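PDB 6TMS: a novel designed pore protein from Synthetic construct, which was designed to form a pore, probably by assembling six helical hairpins into a bundle around a central channel. Local coordinates for residues 17-20 with 21-25. Residues are numbered along the deposited sequence; the frame is centred on the assembly and turned at random.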
ATOM      1  N   LYS F  17      -1.935 -14.002 -13.633  1.00 40.61           N
ATOM      2  CA  LYS F  17      -2.145 -15.420 -13.405  1.00 43.48           C
ATOM      3  C   LYS F  17      -2.026 -15.724 -11.899  1.00 42.93           C
ATOM      4  O   LYS F  17      -2.854 -16.464 -11.329  1.00 41.96           O
ATOM      5  CB  LYS F  17      -1.196 -16.168 -14.385  1.00 84.76           C
ATOM      6  CG  LYS F  17      -0.988 -17.695 -14.347  1.00 64.84           C
ATOM      7  CD  LYS F  17       0.386 -18.109 -13.913  1.00 42.99           C
ATOM      8  CE  LYS F  17       0.301 -18.890 -12.643  1.00 40.58           C
ATOM      9  NZ  LYS F  17       1.498 -18.637 -11.833  1.00 37.85           N
ATOM     10  N   LYS F  18      -1.121 -15.047 -11.187  1.00 42.71           N
ATOM     11  CA  LYS F  18      -1.110 -15.255  -9.731  1.00 42.37           C
ATOM     12  C   LYS F  18      -2.192 -14.497  -8.938  1.00 49.39           C
ATOM     13  O   LYS F  18      -2.581 -14.966  -7.864  1.00 43.39           O
ATOM     14  CB  LYS F  18       0.258 -14.937  -9.165  1.00 36.97           C
ATOM     15  CG  LYS F  18       1.309 -15.431 -10.092  1.00 37.11           C
ATOM     16  CD  LYS F  18       2.716 -15.405  -9.554  1.00 30.75           C
ATOM     17  CE  LYS F  18       3.372 -14.047  -9.526  1.00 30.76           C
ATOM     18  NZ  LYS F  18       4.798 -14.217  -9.102  1.00 29.00           N
ATOM     19  N   LEU F  19      -2.623 -13.297  -9.354  1.00 40.69           N
ATOM     20  CA  LEU F  19      -3.668 -12.602  -8.591  1.00 41.81           C
ATOM     21  C   LEU F  19      -4.879 -13.490  -8.488  1.00 42.17           C
ATOM     22  O   LEU F  19      -5.567 -13.554  -7.460  1.00 41.32           O
ATOM     23  CB  LEU F  19      -4.088 -11.298  -9.276  1.00 37.91           C
ATOM     24  CG  LEU F  19      -5.194 -10.493  -8.567  1.00 34.21           C
ATOM     25  CD1 LEU F  19      -4.667  -9.946  -7.246  1.00 28.61           C
ATOM     26  CD2 LEU F  19      -5.751  -9.373  -9.415  1.00 30.72           C
ATOM     27  N   TYR F  20      -5.188 -14.101  -9.609  1.00 42.57           N
ATOM     28  CA  TYR F  20      -6.357 -14.928  -9.736  1.00 40.69           C
ATOM     29  C   TYR F  20      -6.201 -16.195  -8.899  1.00 42.73           C
ATOM     30  O   TYR F  20      -7.167 -16.671  -8.262  1.00 40.38           O
ATOM     31  CB  TYR F  20      -6.457 -15.167 -11.237  1.00 42.15           C
ATOM     32  CG  TYR F  20      -6.578 -13.853 -12.026  1.00 40.93           C
ATOM     33  CD1 TYR F  20      -6.736 -12.640 -11.379  1.00 37.71           C
ATOM     34  CD2 TYR F  20      -6.617 -13.841 -13.408  1.00 42.69           C
ATOM     35  CE1 TYR F  20      -6.888 -11.470 -12.080  1.00 36.74           C
ATOM     36  CE2 TYR F  20      -6.784 -12.662 -14.115  1.00 44.61           C
ATOM     37  CZ  TYR F  20      -6.920 -11.488 -13.445  1.00 37.84           C
ATOM     38  OH  TYR F  20      -7.088 -10.327 -14.154  1.00 36.21           O
ATOM     39  N   LYS F  21      -4.936 -16.640  -8.802  1.00 48.40           N
ATOM     40  CA  LYS F  21      -4.522 -17.774  -7.975  1.00 45.81           C
ATOM     41  C   LYS F  21      -4.784 -17.489  -6.498  1.00 37.95           C
ATOM     42  O   LYS F  21      -5.409 -18.281  -5.769  1.00 36.22           O
ATOM     43  CB  LYS F  21      -3.013 -17.980  -8.303  1.00 49.05           C
ATOM     44  CG  LYS F  21      -1.980 -18.699  -7.375  1.00 60.50           C
ATOM     45  CD  LYS F  21      -0.626 -17.947  -7.296  1.00 39.72           C
ATOM     46  CE  LYS F  21      -0.534 -17.195  -6.001  1.00 34.89           C
ATOM     47  NZ  LYS F  21       0.848 -16.897  -5.615  1.00 31.11           N
ATOM     48  N   LEU F  22      -4.403 -16.314  -6.068  1.00 46.28           N
ATOM     49  CA  LEU F  22      -4.603 -15.983  -4.682  1.00 41.02           C
ATOM     50  C   LEU F  22      -6.030 -15.564  -4.411  1.00 35.09           C
ATOM     51  O   LEU F  22      -6.461 -15.560  -3.263  1.00 45.28           O
ATOM     52  CB  LEU F  22      -3.595 -14.932  -4.270  1.00 41.96           C
ATOM     53  CG  LEU F  22      -3.163 -15.291  -2.850  1.00 33.30           C
ATOM     54  CD1 LEU F  22      -2.324 -16.590  -2.872  1.00 30.78           C
ATOM     55  CD2 LEU F  22      -2.446 -14.159  -2.135  1.00 29.49           C
ATOM     56  N   GLU F  23      -6.746 -15.127  -5.420  1.00 39.01           N
ATOM     57  CA  GLU F  23      -8.134 -14.829  -5.191  1.00 36.30           C
ATOM     58  C   GLU F  23      -8.899 -16.112  -4.936  1.00 36.54           C
ATOM     59  O   GLU F  23      -9.674 -16.179  -3.984  1.00 36.03           O
ATOM     60  CB  GLU F  23      -8.619 -13.970  -6.349  1.00 33.92           C
ATOM     61  CG  GLU F  23      -8.412 -12.557  -5.859  1.00 30.61           C
ATOM     62  CD  GLU F  23      -8.462 -11.463  -6.852  1.00 29.65           C
ATOM     63  OE1 GLU F  23      -8.669 -11.675  -8.053  1.00 28.85           O
ATOM     64  OE2 GLU F  23      -8.196 -10.345  -6.396  1.00 27.06           O
ATOM     65  N   ASP F  24      -8.518 -17.197  -5.617  1.00 40.74           N
ATOM     66  CA  ASP F  24      -9.132 -18.490  -5.333  1.00 39.59           C
ATOM     67  C   ASP F  24      -8.726 -18.970  -3.935  1.00 39.69           C
ATOM     68  O   ASP F  24      -9.565 -19.420  -3.135  1.00 38.19           O
ATOM     69  CB  ASP F  24      -8.685 -19.520  -6.403  1.00 41.55           C
ATOM     70  CG  ASP F  24      -9.222 -19.214  -7.849  1.00 46.96           C
ATOM     71  OD1 ASP F  24     -10.092 -18.336  -7.994  1.00 41.65           O
ATOM     72  OD2 ASP F  24      -8.846 -19.915  -8.833  1.00 42.43           O
ATOM     73  N   LYS F  25      -7.449 -18.761  -3.596  1.00 42.06           N
ATOM     74  CA  LYS F  25      -6.928 -19.185  -2.303  1.00 40.66           C
ATOM     75  C   LYS F  25      -7.550 -18.382  -1.161  1.00 38.21           C
ATOM     76  O   LYS F  25      -7.965 -18.958  -0.153  1.00 39.22           O
ATOM     77  CB  LYS F  25      -5.407 -19.041  -2.323  1.00 39.32           C
ATOM     78  CG  LYS F  25      -4.617 -19.952  -1.390  1.00 35.74           C
ATOM     79  CD  LYS F  25      -3.209 -19.372  -1.292  1.00 33.33           C
ATOM     80  CE  LYS F  25      -2.250 -20.137  -0.422  1.00 32.20           C
ATOM     81  NZ  LYS F  25      -0.927 -20.181  -1.085  1.00 32.99           N
TER
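The carboxylate of Glu-23 lies over Leu-19, with CG and CD1 of the leucine against one face of the group, and beside the ring of Tyr-20. The leucine meets both oxygens: CG is 3.7 Å from Glu-23 OE1, and CD1 is 3.7 Å from Glu-23 OE2. With Tyr-20 the relation is looser, the two side chains running the same way with their planes only 17° apart and Glu-23 OE1 standing 4.0 Å from Tyr-20 CD1. Leu-19 holds CG anti to its backbone N (chi1 179°), while Glu-23 CB already points back toward 17-20 and the chain, extended beyond CG (chi2 165°), carries the carboxylate on to the leucine. Glu-23 OE2 also sits close to Glu-56 OE1 on helix 39-68, a pairing of acids that may raise the proton affinity of one or both. Putting an alanine at Glu-23 would probably strip Leu-19 of the cover on this flank and take from the Tyr-20 ring its carboxylate neighbour.

Farther round the helix, Lys-21 bends at chi2 and chi3, carrying CD and CE over the CB and carbonyl of Lys-18, with Lys-21 CD 3.7 Å from Lys-18 CB. The ammonium of Lys-18 is anchored to Glu-14 and to an acidic side chain of a neighbouring subunit. Beneath the side chains runs the backbone ladder: Leu-22 N donates to Lys-18 O at 2.9 Å, Glu-23 N to Leu-19 O at 2.8 Å and Asp-24 N to Tyr-20 O at 3.0 Å.

Leu-19 packs on Ala-55 and Leu-59, and Leu-22 on Met-52, so the apolar side of helix 2-32 faces helix 39-68 while Lys-18 and Lys-25 reach acidic side chains of a neighbouring subunit. These are i to i+3 and i to i+4 contacts of an amphipathic alpha-helix, one arm of the helical hairpin repeated in the six-chain bundle.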